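Local atomic coordinates of PAN2-PAN3 deadenylation complex catalytic subunit pan2 (Neurospora crassa, PDB entry 4CZW), a protein that shortens the poly(A) tails of mRNA, acting as the catalytic exonuclease subunit of the PAN2-PAN3 deadenylation complex and releasing 5'-AMP. Residues 286-291 against 323-328; 263-268 against 392-397; 31-36 against 365-370; 11-16 against 341-346. One frame throughout, in Å; residues are numbered along the deposited sequence.

Contact 1: residues 286-291 against 323-328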
loop_
_atom_site.group_PDB
_atom_site.type_symbol
_atom_site.label_atom_id
_atom_site.label_comp_id
_atom_site.label_asym_id
_atom_site.label_seq_id
_atom_site.Cartn_x
_atom_site.Cartn_y
_atom_site.Cartn_z
ATOM N N GLY A 286 3.631 -18.258 -24.042
ATOM C CA GLY A 286 3.020 -17.132 -24.725
ATOM C C GLY A 286 1.505 -17.131 -24.661
ATOM O O GLY A 286 0.845 -16.456 -25.451
ATOM N N TRP A 287 0.950 -17.883 -23.715
ATOM C CA TRP A 287 -0.499 -17.999 -23.589
ATOM C C TRP A 287 -1.116 -16.727 -23.019
ATOM O O TRP A 287 -2.212 -16.332 -23.412
ATOM C CB TRP A 287 -0.870 -19.197 -22.714
ATOM C CG TRP A 287 -2.311 -19.588 -22.821
ATOM C CD1 TRP A 287 -2.892 -20.296 -23.832
ATOM C CD2 TRP A 287 -3.355 -19.298 -21.882
ATOM N NE1 TRP A 287 -4.233 -20.462 -23.583
ATOM C CE2 TRP A 287 -4.542 -19.859 -22.392
ATOM C CE3 TRP A 287 -3.401 -18.617 -20.661
ATOM C CZ2 TRP A 287 -5.762 -19.763 -21.724
ATOM C CZ3 TRP A 287 -4.613 -18.521 -20.000
ATOM C CH2 TRP A 287 -5.777 -19.091 -20.533
ATOM N N LEU A 288 -0.410 -16.092 -22.088
ATOM C CA LEU A 288 -0.884 -14.850 -21.487
ATOM C C LEU A 288 -0.399 -13.642 -22.278
ATOM O O LEU A 288 0.796 -13.346 -22.294
ATOM C CB LEU A 288 -0.423 -14.740 -20.032
ATOM C CG LEU A 288 -0.784 -13.435 -19.317
ATOM C CD1 LEU A 288 -2.293 -13.251 -19.252
ATOM C CD2 LEU A 288 -0.176 -13.394 -17.923
ATOM N N PRO A 289 -1.329 -12.941 -22.941
ATOM C CA PRO A 289 -0.982 -11.749 -23.718
ATOM C C PRO A 289 -0.785 -10.530 -22.823
ATOM O O PRO A 289 -1.467 -10.401 -21.806
ATOM C CB PRO A 289 -2.196 -11.569 -24.631
ATOM C CG PRO A 289 -3.329 -12.110 -23.830
ATOM C CD PRO A 289 -2.769 -13.247 -23.013
ATOM N N GLU A 290 0.139 -9.653 -23.196
ATOM C CA GLU A 290 0.364 -8.429 -22.439
ATOM C C GLU A 290 -0.605 -7.343 -22.888
ATOM O O GLU A 290 -0.625 -6.244 -22.333
ATOM C CB GLU A 290 1.806 -7.943 -22.599
ATOM C CG GLU A 290 2.175 -7.554 -24.020
ATOM C CD GLU A 290 3.411 -6.677 -24.080
ATOM O OE1 GLU A 290 3.443 -5.646 -23.377
ATOM O OE2 GLU A 290 4.350 -7.022 -24.828
ATOM N N GLU A 291 -1.413 -7.661 -23.894
ATOM C CA GLU A 291 -2.336 -6.689 -24.463
ATOM C C GLU A 291 -3.592 -7.365 -25.002
ATOM O O GLU A 291 -3.511 -8.303 -25.797
ATOM C CB GLU A 291 -1.641 -5.896 -25.572
ATOM C CG GLU A 291 -2.286 -4.562 -25.887
ATOM C CD GLU A 291 -1.454 -3.732 -26.845
ATOM O OE1 GLU A 291 -1.047 -4.266 -27.898
ATOM O OE2 GLU A 291 -1.206 -2.547 -26.544
ATOM N N TYR A 323 -6.638 -3.056 -23.400
ATOM C CA TYR A 323 -6.144 -3.165 -22.033
ATOM C C TYR A 323 -4.679 -3.590 -22.017
ATOM O O TYR A 323 -4.253 -4.408 -22.832
ATOM C CB TYR A 323 -6.989 -4.158 -21.231
ATOM C CG TYR A 323 -8.334 -3.616 -20.798
ATOM C CD1 TYR A 323 -9.402 -3.558 -21.684
ATOM C CD2 TYR A 323 -8.537 -3.169 -19.498
ATOM C CE1 TYR A 323 -10.632 -3.065 -21.290
ATOM C CE2 TYR A 323 -9.763 -2.675 -19.094
ATOM C CZ TYR A 323 -10.806 -2.626 -19.994
ATOM O OH TYR A 323 -12.028 -2.133 -19.595
ATOM N N SER A 324 -3.913 -3.025 -21.091
ATOM C CA SER A 324 -2.511 -3.389 -20.937
ATOM C C SER A 324 -2.312 -4.219 -19.676
ATOM O O SER A 324 -2.917 -3.948 -18.640
ATOM C CB SER A 324 -1.627 -2.141 -20.894
ATOM O OG SER A 324 -1.665 -1.449 -22.130
ATOM N N LEU A 325 -1.466 -5.239 -19.774
ATOM C CA LEU A 325 -1.159 -6.082 -18.627
ATOM C C LEU A 325 -0.199 -5.372 -17.682
ATOM O O LEU A 325 0.935 -5.063 -18.049
ATOM C CB LEU A 325 -0.563 -7.414 -19.083
ATOM C CG LEU A 325 -0.106 -8.366 -17.976
ATOM C CD1 LEU A 325 -1.279 -8.772 -17.098
ATOM C CD2 LEU A 325 0.573 -9.587 -18.572
ATOM N N VAL A 326 -0.662 -5.109 -16.464
ATOM C CA VAL A 326 0.160 -4.435 -15.467
ATOM C C VAL A 326 1.097 -5.416 -14.774
ATOM O O VAL A 326 2.310 -5.212 -14.742
ATOM C CB VAL A 326 -0.703 -3.729 -14.405
ATOM C CG1 VAL A 326 0.175 -3.150 -13.309
ATOM C CG2 VAL A 326 -1.549 -2.642 -15.047
ATOM N N GLY A 327 0.530 -6.483 -14.222
ATOM C CA GLY A 327 1.319 -7.473 -13.513
ATOM C C GLY A 327 0.540 -8.722 -13.151
ATOM O O GLY A 327 -0.606 -8.895 -13.566
ATOM N N THR A 328 1.169 -9.593 -12.368
ATOM C CA THR A 328 0.560 -10.863 -11.991
ATOM C C THR A 328 0.977 -11.305 -10.591
ATOM O O THR A 328 2.166 -11.351 -10.274
ATOM C CB THR A 328 0.929 -11.978 -12.990
ATOM O OG1 THR A 328 0.512 -11.606 -14.309
ATOM C CG2 THR A 328 0.261 -13.288 -12.603
#
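Leu325 N donates to Glu290 O over 2.9 Å, with the donor lifted 41° out of the carbonyl plane. One residue further on, Glu291 CA lies 3.4 Å from Tyr323 O in a CA-H...O contact, and Glu291 faces Ser324 as an antiparallel non-hydrogen-bonded pair. Beside this backbone seam, Leu325 CB rests 3.5 Å from Glu290 O, and the methyls take over: Leu288 CD2 meets Leu325 CD2 at 3.9 Å, the two side chains crossing at about a right angle. Each leucine carries its CG on the side of CB away from the backbone N (chi1 176° in both), which turns the branches of the two toward each other between loop and strand. Leu288 CD2 also passes Thr328 OG1 at 4.1 Å. All this happens where the chain leaves helix 276-282 and enters strand 291-297, at the start of that strand's antiparallel pairing with the long strand 321-334 in the central sheet of the USP-like domain. Behind the leucines, Phe227 of helix 227-235 packs on Leu288, while Val390 and Phe392 of strand 385-394 pack on Leu325. The carboxylates look elsewhere for partners: Glu290 forms salt bridges with Arg350 and Lys374, and Glu291 with Lys395.

Contact 2: residues 263-268 against 392-397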
loop_
_atom_site.group_PDB
_atom_site.type_symbol
_atom_site.label_atom_id
_atom_site.label_comp_id
_atom_site.label_asym_id
_atom_site.label_seq_id
_atom_site.Cartn_x
_atom_site.Cartn_y
_atom_site.Cartn_z
ATOM N N ILE A 263 -17.441 -2.575 -18.974
ATOM C CA ILE A 263 -16.290 -3.216 -18.356
ATOM C C ILE A 263 -15.466 -2.163 -17.615
ATOM O O ILE A 263 -15.345 -1.029 -18.078
ATOM C CB ILE A 263 -15.416 -3.937 -19.399
ATOM C CG1 ILE A 263 -15.081 -2.993 -20.555
ATOM C CG2 ILE A 263 -16.128 -5.176 -19.921
ATOM C CD1 ILE A 263 -14.186 -3.607 -21.604
ATOM N N PRO A 264 -14.905 -2.533 -16.454
ATOM C CA PRO A 264 -14.166 -1.572 -15.627
ATOM C C PRO A 264 -12.869 -1.097 -16.278
ATOM O O PRO A 264 -12.288 -1.812 -17.095
ATOM C CB PRO A 264 -13.872 -2.365 -14.351
ATOM C CG PRO A 264 -13.870 -3.788 -14.787
ATOM C CD PRO A 264 -14.927 -3.876 -15.849
ATOM N N ALA A 265 -12.430 0.104 -15.914
ATOM C CA ALA A 265 -11.167 0.644 -16.403
ATOM C C ALA A 265 -10.002 -0.163 -15.843
ATOM O O ALA A 265 -8.972 -0.327 -16.497
ATOM C CB ALA A 265 -11.034 2.110 -16.030
ATOM N N VAL A 266 -10.175 -0.660 -14.621
ATOM C CA VAL A 266 -9.209 -1.562 -14.007
ATOM C C VAL A 266 -9.779 -2.975 -13.979
ATOM O O VAL A 266 -10.789 -3.233 -13.323
ATOM C CB VAL A 266 -8.842 -1.123 -12.578
ATOM C CG1 VAL A 266 -7.923 -2.147 -11.929
ATOM C CG2 VAL A 266 -8.192 0.249 -12.594
ATOM N N LEU A 267 -9.131 -3.888 -14.693
ATOM C CA LEU A 267 -9.648 -5.243 -14.843
ATOM C C LEU A 267 -8.864 -6.257 -14.014
ATOM O O LEU A 267 -7.836 -6.771 -14.454
ATOM C CB LEU A 267 -9.633 -5.651 -16.318
ATOM C CG LEU A 267 -10.322 -6.968 -16.678
ATOM C CD1 LEU A 267 -11.800 -6.914 -16.327
ATOM C CD2 LEU A 267 -10.130 -7.290 -18.152
ATOM N N ALA A 268 -9.359 -6.540 -12.813
ATOM C CA ALA A 268 -8.752 -7.549 -11.950
ATOM C C ALA A 268 -9.351 -8.922 -12.240
ATOM O O ALA A 268 -10.570 -9.069 -12.324
ATOM C CB ALA A 268 -8.940 -7.182 -10.487
ATOM N N PHE A 392 -5.242 -6.096 -15.391
ATOM C CA PHE A 392 -5.247 -5.286 -16.603
ATOM C C PHE A 392 -5.793 -3.894 -16.310
ATOM O O PHE A 392 -6.619 -3.718 -15.415
ATOM C CB PHE A 392 -6.089 -5.943 -17.700
ATOM C CG PHE A 392 -5.419 -7.103 -18.378
ATOM C CD1 PHE A 392 -4.581 -6.901 -19.463
ATOM C CD2 PHE A 392 -5.643 -8.398 -17.943
ATOM C CE1 PHE A 392 -3.970 -7.967 -20.093
ATOM C CE2 PHE A 392 -5.035 -9.469 -18.572
ATOM C CZ PHE A 392 -4.197 -9.253 -19.646
ATOM N N GLN A 393 -5.323 -2.907 -17.064
ATOM C CA GLN A 393 -5.925 -1.581 -17.038
ATOM C C GLN A 393 -5.970 -1.040 -18.460
ATOM O O GLN A 393 -5.228 -1.503 -19.327
ATOM C CB GLN A 393 -5.152 -0.629 -16.121
ATOM C CG GLN A 393 -3.963 0.055 -16.776
ATOM C CD GLN A 393 -3.565 1.334 -16.062
ATOM O OE1 GLN A 393 -4.065 1.634 -14.978
ATOM N NE2 GLN A 393 -2.668 2.098 -16.673
ATOM N N VAL A 394 -6.849 -0.072 -18.700
ATOM C CA VAL A 394 -6.983 0.514 -20.028
ATOM C C VAL A 394 -5.670 1.167 -20.456
ATOM O O VAL A 394 -5.036 1.883 -19.679
ATOM C CB VAL A 394 -8.134 1.541 -20.080
ATOM C CG1 VAL A 394 -9.474 0.829 -19.999
ATOM C CG2 VAL A 394 -8.008 2.557 -18.957
ATOM N N LYS A 395 -5.261 0.897 -21.692
ATOM C CA LYS A 395 -3.971 1.356 -22.202
ATOM C C LYS A 395 -3.889 2.879 -22.251
ATOM O O LYS A 395 -2.804 3.454 -22.172
ATOM C CB LYS A 395 -3.712 0.769 -23.592
ATOM C CG LYS A 395 -2.318 1.044 -24.138
ATOM C CD LYS A 395 -2.110 0.378 -25.487
ATOM C CE LYS A 395 -0.705 0.626 -26.013
ATOM N NZ LYS A 395 -0.469 -0.065 -27.310
ATOM N N ALA A 396 -5.043 3.527 -22.372
ATOM C CA ALA A 396 -5.102 4.983 -22.407
ATOM C C ALA A 396 -4.694 5.591 -21.067
ATOM O O ALA A 396 -4.347 6.769 -20.990
ATOM C CB ALA A 396 -6.498 5.445 -22.795
ATOM N N ALA A 397 -4.736 4.780 -20.015
ATOM C CA ALA A 397 -4.399 5.244 -18.674
ATOM C C ALA A 397 -2.921 5.040 -18.353
ATOM O O ALA A 397 -2.449 5.450 -17.294
ATOM C CB ALA A 397 -5.262 4.539 -17.642
#
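An antiparallel strand pair joins Leu267 to Phe392 by two backbone hydrogen bonds, Leu267 N to Phe392 O at 2.6 Å and Phe392 N to Leu267 O at 2.8 Å, the second almost straight (171° at the hydrogen). Val266 and Gln393 form the neighbouring non-hydrogen-bonded pair. Past it, Val394 N donates to Ala265 O over 3.1 Å, approaching nearly along the C=O axis, while Gln393 CA adds a CA-H...O contact of 3.3 Å to the same Ala265 O. Strands 266-270 and 385-394 are neighbours here in the mixed sheet at the core of the USP-like pseudoprotease domain, and strand 385-394 has strand 321-334 on its other side. On the face bearing Leu267 and Phe392, the side chains meet at their roots, CB to CB at 3.8 Å; the Phe392 CG stands beside its own backbone N (chi1 -76°), which carries the ring away from Leu267 while leaving Leu267 O at its edge, near the ring plane. At the far end, Val394 CG1 lies 3.7 Å from Ala265 O. Beyond Val394 the strand gives way to a 3-10 turn, in which Ala397 N bonds back to Val394 O. Helix 61-71 lies on the opposite face, with Leu62 against Val266 and Ala265.

Contact 3: residues 31-36 against 365-370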
loop_
_atom_site.group_PDB
_atom_site.type_symbol
_atom_site.label_atom_id
_atom_site.label_comp_id
_atom_site.label_asym_id
_atom_site.label_seq_id
_atom_site.Cartn_x
_atom_site.Cartn_y
_atom_site.Cartn_z
ATOM N N GLY A 31 19.753 -4.370 1.420
ATOM C CA GLY A 31 20.343 -3.901 0.179
ATOM C C GLY A 31 20.966 -5.011 -0.648
ATOM O O GLY A 31 21.234 -4.837 -1.836
ATOM N N PHE A 32 21.196 -6.155 -0.014
ATOM C CA PHE A 32 21.752 -7.317 -0.695
ATOM C C PHE A 32 20.734 -7.952 -1.638
ATOM O O PHE A 32 21.098 -8.554 -2.647
ATOM C CB PHE A 32 22.238 -8.346 0.330
ATOM C CG PHE A 32 22.690 -9.646 -0.277
ATOM C CD1 PHE A 32 23.941 -9.757 -0.857
ATOM C CD2 PHE A 32 21.864 -10.758 -0.256
ATOM C CE1 PHE A 32 24.358 -10.951 -1.412
ATOM C CE2 PHE A 32 22.275 -11.956 -0.810
ATOM C CZ PHE A 32 23.525 -12.051 -1.389
ATOM N N PHE A 33 19.455 -7.804 -1.310
ATOM C CA PHE A 33 18.393 -8.468 -2.058
ATOM C C PHE A 33 17.746 -7.558 -3.100
ATOM O O PHE A 33 16.929 -8.010 -3.904
ATOM C CB PHE A 33 17.325 -8.997 -1.097
ATOM C CG PHE A 33 17.841 -10.002 -0.104
ATOM C CD1 PHE A 33 18.351 -9.591 1.117
ATOM C CD2 PHE A 33 17.813 -11.358 -0.390
ATOM C CE1 PHE A 33 18.824 -10.510 2.032
ATOM C CE2 PHE A 33 18.285 -12.283 0.522
ATOM C CZ PHE A 33 18.791 -11.857 1.734
ATOM N N ASN A 34 18.116 -6.282 -3.095
ATOM C CA ASN A 34 17.534 -5.321 -4.027
ATOM C C ASN A 34 18.524 -4.233 -4.442
ATOM O O ASN A 34 18.957 -3.427 -3.619
ATOM C CB ASN A 34 16.280 -4.688 -3.413
ATOM C CG ASN A 34 15.568 -3.746 -4.367
ATOM O OD1 ASN A 34 15.806 -3.763 -5.575
ATOM N ND2 ASN A 34 14.680 -2.919 -3.825
ATOM N N ASN A 35 18.873 -4.220 -5.726
ATOM C CA ASN A 35 19.766 -3.208 -6.282
ATOM C C ASN A 35 19.030 -2.278 -7.244
ATOM O O ASN A 35 19.653 -1.560 -8.031
ATOM C CB ASN A 35 20.945 -3.872 -6.999
ATOM C CG ASN A 35 21.726 -4.812 -6.098
ATOM O OD1 ASN A 35 21.906 -4.547 -4.909
ATOM N ND2 ASN A 35 22.192 -5.919 -6.664
ATOM N N THR A 36 17.702 -2.297 -7.170
ATOM C CA THR A 36 16.856 -1.535 -8.081
ATOM C C THR A 36 16.219 -0.342 -7.370
ATOM O O THR A 36 16.119 -0.331 -6.144
ATOM C CB THR A 36 15.744 -2.425 -8.680
ATOM O OG1 THR A 36 14.717 -2.635 -7.704
ATOM C CG2 THR A 36 16.311 -3.767 -9.116
ATOM N N ASN A 365 9.764 -10.532 -5.217
ATOM C CA ASN A 365 9.713 -11.590 -4.217
ATOM C C ASN A 365 9.953 -11.004 -2.833
ATOM O O ASN A 365 11.067 -11.062 -2.310
ATOM C CB ASN A 365 10.741 -12.679 -4.529
ATOM C CG ASN A 365 10.656 -13.858 -3.575
ATOM O OD1 ASN A 365 9.720 -13.966 -2.782
ATOM N ND2 ASN A 365 11.632 -14.753 -3.656
ATOM N N ASP A 366 8.895 -10.440 -2.254
ATOM C CA ASP A 366 8.977 -9.709 -0.992
ATOM C C ASP A 366 10.011 -8.587 -1.087
ATOM O O ASP A 366 9.894 -7.706 -1.937
ATOM C CB ASP A 366 9.300 -10.656 0.167
ATOM C CG ASP A 366 8.127 -11.546 0.533
ATOM O OD1 ASP A 366 6.991 -11.032 0.607
ATOM O OD2 ASP A 366 8.337 -12.759 0.743
ATOM N N PHE A 367 11.021 -8.619 -0.223
ATOM C CA PHE A 367 12.038 -7.571 -0.232
ATOM C C PHE A 367 13.170 -7.897 -1.203
ATOM O O PHE A 367 14.154 -7.161 -1.294
ATOM C CB PHE A 367 12.591 -7.334 1.178
ATOM C CG PHE A 367 13.119 -8.570 1.850
ATOM C CD1 PHE A 367 14.444 -8.949 1.697
ATOM C CD2 PHE A 367 12.297 -9.343 2.653
ATOM C CE1 PHE A 367 14.934 -10.081 2.320
ATOM C CE2 PHE A 367 12.781 -10.476 3.279
ATOM C CZ PHE A 367 14.100 -10.844 3.114
ATOM N N SER A 368 13.026 -8.999 -1.930
ATOM C CA SER A 368 13.979 -9.351 -2.977
ATOM C C SER A 368 13.443 -8.923 -4.339
ATOM O O SER A 368 12.518 -9.537 -4.874
ATOM C CB SER A 368 14.269 -10.852 -2.965
ATOM O OG SER A 368 15.191 -11.202 -3.983
ATOM N N VAL A 369 14.026 -7.866 -4.894
ATOM C CA VAL A 369 13.564 -7.308 -6.160
ATOM C C VAL A 369 14.601 -7.497 -7.263
ATOM O O VAL A 369 15.788 -7.240 -7.060
ATOM C CB VAL A 369 13.238 -5.811 -6.019
ATOM C CG1 VAL A 369 12.711 -5.249 -7.332
ATOM C CG2 VAL A 369 12.236 -5.595 -4.898
ATOM N N ARG A 370 14.146 -7.942 -8.429
ATOM C CA ARG A 370 15.044 -8.224 -9.541
ATOM C C ARG A 370 14.370 -7.933 -10.877
ATOM O O ARG A 370 13.170 -8.161 -11.033
ATOM C CB ARG A 370 15.501 -9.681 -9.489
ATOM C CG ARG A 370 16.992 -9.886 -9.666
ATOM C CD ARG A 370 17.398 -11.271 -9.189
ATOM N NE ARG A 370 18.197 -11.222 -7.968
ATOM C CZ ARG A 370 17.694 -11.080 -6.746
ATOM N NH1 ARG A 370 16.383 -10.967 -6.575
ATOM N NH2 ARG A 370 18.500 -11.047 -5.694
HETATM O O HOH W 1 18.639 -6.688 -6.938
#
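Phe33 takes a ring on both faces: Phe367 presents its edge to one, and Phe32, the preceding residue in the chain, sets its CD2 over the centre of the other. The pair across the contact is a T-shaped stack, centroids 5.1 Å apart and planes at 87°, with Phe367 CE1 3.7 Å from Phe33 CD1. Phe367 belongs to the type II' turn from Asn365 to Ser368, the tip of the beta hairpin 361-371 in the USP-like domain, against which the N-terminal loop is laid. Phe367 CG sits between the backbone N and the carbonyl carbon (chi1 55°), which brings the ring alongside Phe33, both side chains running the same way. The turn itself is closed by two backbone bonds between Asn365 and Ser368.

Past the rings, Val369 N donates to Phe33 O over 3.1 Å, a bent bond. Val369 CB then lies 3.3 Å from Asn34 OD1. That oxygen is already gripped twice, by Thr36 N at 2.9 Å in an Asx turn, from above the carbonyl plane, and by Thr36 OG1, in the plane and on a lone pair. The Asn34 ND2 side is taken by Pro98 O and Tyr38 O, which fixes the amide. Finally, a water bridges the two segments, accepting from Asn35 N at 2.8 Å and donating to Val369 O at 2.9 Å.

Contact 4: residues 11-16 against 341-346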
loop_
_atom_site.group_PDB
_atom_site.type_symbol
_atom_site.label_atom_id
_atom_site.label_comp_id
_atom_site.label_asym_id
_atom_site.label_seq_id
_atom_site.Cartn_x
_atom_site.Cartn_y
_atom_site.Cartn_z
ATOM N N PRO A 11 16.377 -19.999 -6.257
ATOM C CA PRO A 11 16.504 -19.150 -5.065
ATOM C C PRO A 11 15.908 -17.754 -5.253
ATOM O O PRO A 11 15.511 -17.125 -4.272
ATOM C CB PRO A 11 18.023 -19.069 -4.848
ATOM C CG PRO A 11 18.639 -19.556 -6.127
ATOM C CD PRO A 11 17.675 -20.557 -6.667
ATOM N N GLU A 12 15.836 -17.287 -6.496
ATOM C CA GLU A 12 15.244 -15.988 -6.795
ATOM C C GLU A 12 13.737 -15.985 -6.540
ATOM O O GLU A 12 13.135 -14.929 -6.345
ATOM C CB GLU A 12 15.526 -15.589 -8.247
ATOM C CG GLU A 12 16.996 -15.336 -8.570
ATOM C CD GLU A 12 17.767 -16.606 -8.888
ATOM O OE1 GLU A 12 17.277 -17.708 -8.561
ATOM O OE2 GLU A 12 18.866 -16.501 -9.471
ATOM N N TYR A 13 13.134 -17.170 -6.543
ATOM C CA TYR A 13 11.692 -17.301 -6.352
ATOM C C TYR A 13 11.325 -17.877 -4.989
ATOM O O TYR A 13 10.149 -17.934 -4.636
ATOM C CB TYR A 13 11.084 -18.178 -7.449
ATOM C CG TYR A 13 10.740 -17.439 -8.723
ATOM C CD1 TYR A 13 9.548 -16.737 -8.840
ATOM C CD2 TYR A 13 11.600 -17.456 -9.813
ATOM C CE1 TYR A 13 9.225 -16.065 -10.003
ATOM C CE2 TYR A 13 11.287 -16.787 -10.981
ATOM C CZ TYR A 13 10.099 -16.093 -11.071
ATOM O OH TYR A 13 9.783 -15.426 -12.231
ATOM N N ARG A 14 12.326 -18.310 -4.227
ATOM C CA ARG A 14 12.074 -18.941 -2.934
ATOM C C ARG A 14 11.786 -17.918 -1.841
ATOM O O ARG A 14 11.994 -16.717 -2.026
ATOM C CB ARG A 14 13.258 -19.817 -2.527
ATOM C CG ARG A 14 13.513 -20.978 -3.470
ATOM C CD ARG A 14 14.808 -21.694 -3.134
ATOM N NE ARG A 14 15.182 -22.651 -4.172
ATOM C CZ ARG A 14 16.385 -23.204 -4.279
ATOM N NH1 ARG A 14 17.338 -22.892 -3.411
ATOM N NH2 ARG A 14 16.638 -24.064 -5.255
ATOM N N ILE A 15 11.306 -18.411 -0.704
ATOM C CA ILE A 15 10.982 -17.561 0.435
ATOM C C ILE A 15 12.231 -16.911 1.030
ATOM O O ILE A 15 13.210 -17.589 1.340
ATOM C CB ILE A 15 10.259 -18.350 1.546
ATOM C CG1 ILE A 15 8.915 -18.887 1.041
ATOM C CG2 ILE A 15 10.067 -17.470 2.768
ATOM C CD1 ILE A 15 8.058 -19.515 2.118
ATOM N N CYS A 16 12.186 -15.592 1.186
ATOM C CA CYS A 16 13.309 -14.852 1.747
ATOM C C CYS A 16 13.127 -14.640 3.246
ATOM O O CYS A 16 12.153 -14.029 3.685
ATOM C CB CYS A 16 13.469 -13.510 1.034
ATOM S SG CYS A 16 13.708 -13.654 -0.750
ATOM N N HIS A 341 4.170 -19.662 -1.281
ATOM C CA HIS A 341 4.135 -18.235 -0.962
ATOM C C HIS A 341 3.989 -17.448 -2.259
ATOM O O HIS A 341 4.124 -18.010 -3.347
ATOM C CB HIS A 341 5.385 -17.791 -0.192
ATOM C CG HIS A 341 6.515 -17.353 -1.070
ATOM N ND1 HIS A 341 7.270 -18.239 -1.805
ATOM C CD2 HIS A 341 7.022 -16.123 -1.324
ATOM C CE1 HIS A 341 8.191 -17.574 -2.479
ATOM N NE2 HIS A 341 8.063 -16.289 -2.204
ATOM N N LEU A 342 3.709 -16.153 -2.152
ATOM C CA LEU A 342 3.389 -15.364 -3.335
ATOM C C LEU A 342 4.477 -14.366 -3.720
ATOM O O LEU A 342 5.127 -13.769 -2.862
ATOM C CB LEU A 342 2.071 -14.622 -3.118
ATOM C CG LEU A 342 0.930 -15.486 -2.583
ATOM C CD1 LEU A 342 -0.289 -14.638 -2.272
ATOM C CD2 LEU A 342 0.580 -16.589 -3.570
ATOM N N VAL A 343 4.664 -14.195 -5.023
ATOM C CA VAL A 343 5.542 -13.159 -5.553
ATOM C C VAL A 343 4.765 -12.328 -6.565
ATOM O O VAL A 343 3.627 -12.659 -6.903
ATOM C CB VAL A 343 6.800 -13.746 -6.221
ATOM C CG1 VAL A 343 7.579 -14.603 -5.232
ATOM C CG2 VAL A 343 6.420 -14.551 -7.455
ATOM N N ALA A 344 5.373 -11.251 -7.049
ATOM C CA ALA A 344 4.711 -10.389 -8.018
ATOM C C ALA A 344 5.621 -10.073 -9.198
ATOM O O ALA A 344 6.731 -9.570 -9.023
ATOM C CB ALA A 344 4.248 -9.103 -7.349
ATOM N N THR A 345 5.146 -10.384 -10.399
ATOM C CA THR A 345 5.852 -10.027 -11.622
ATOM C C THR A 345 5.126 -8.868 -12.293
ATOM O O THR A 345 4.042 -9.042 -12.847
ATOM C CB THR A 345 5.956 -11.215 -12.593
ATOM O OG1 THR A 345 4.644 -11.715 -12.882
ATOM C CG2 THR A 345 6.791 -12.329 -11.979
ATOM N N VAL A 346 5.728 -7.684 -12.232
ATOM C CA VAL A 346 5.060 -6.460 -12.661
ATOM C C VAL A 346 5.871 -5.678 -13.693
ATOM O O VAL A 346 7.088 -5.548 -13.573
ATOM C CB VAL A 346 4.775 -5.539 -11.451
ATOM C CG1 VAL A 346 4.077 -4.262 -11.891
ATOM C CG2 VAL A 346 3.946 -6.270 -10.407
#
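Ile15 and His341 make the CH-pi part of the contact. Ile15 CG1 stands over one face of the imidazole, 3.6 Å from the ring centroid and 26° off its normal, displaced toward the rim so that ND1 is the nearest ring atom. The two side chains slide past each other in opposite directions, which also brings Ile15 CD1 to 3.9 Å from His341 CB. With CG between the backbone N and the carbonyl carbon (chi1 89°), the His341 ring turns one face to Ile15 and its CE1 edge to Tyr13 O.

Polar groups meet the same ring at its edge. Tyr13 O lies near the imidazole plane beside His341 CE1. Asn365, on the adjacent strand 361-365, accepts from His341 NE2 with its OD1 and gives its ND2 to the carbonyls of Arg14 and Glu12, so one amide ties strand 339-347 to the N-terminal segment.

Apolar packing continues along the strand. Val343 CG2 touches the Tyr13 ring at its edge, 4.1 Å from CD1, the side chains crossing at about a right angle. At the end of the ring, Tyr13 OH makes a loose van der Waals contact with Thr345 CG2. The hydroxyl bonds beyond the contact, to Glu376 and Lys385, and Trp384 makes an edge-to-face pair with the phenol ring.

What lies here is the N-terminal loop of the USP-like domain laid along one face of the sheet, through alternate residues His341, Val343 and Thr345. The bond to Asn365 implies that His341 NE2 probably carries a proton, and ND2, given to two carbonyls, is consistent with an Asn365 amide that turns OD1 to the imidazole.

In the fold
All four contacts reach the same mixed sheet of the USP-like domain. Contacts 1 and 2 are buried and adjoin through neighbouring strands 321-334 and 385-394; Ser324 N probably bonds Gln393 O between them. Contact 4 meets contact 1 at strand 339-347, the next one along, where Thr328 N probably bonds Thr345 O. Contacts 3 and 4, about 10 Å apart between centres, are only partly buried and hold the N-terminal loop against the sheet and hairpin 361-371. Chemistry follows place: contact 2 rests on regular strand pairing, contact 1 has a single strand-to-loop backbone bond beside leucine packing, contact 3 combines a T-shaped ring pair with one backbone bond and a water bridge, and contact 4 uses ring faces and edges.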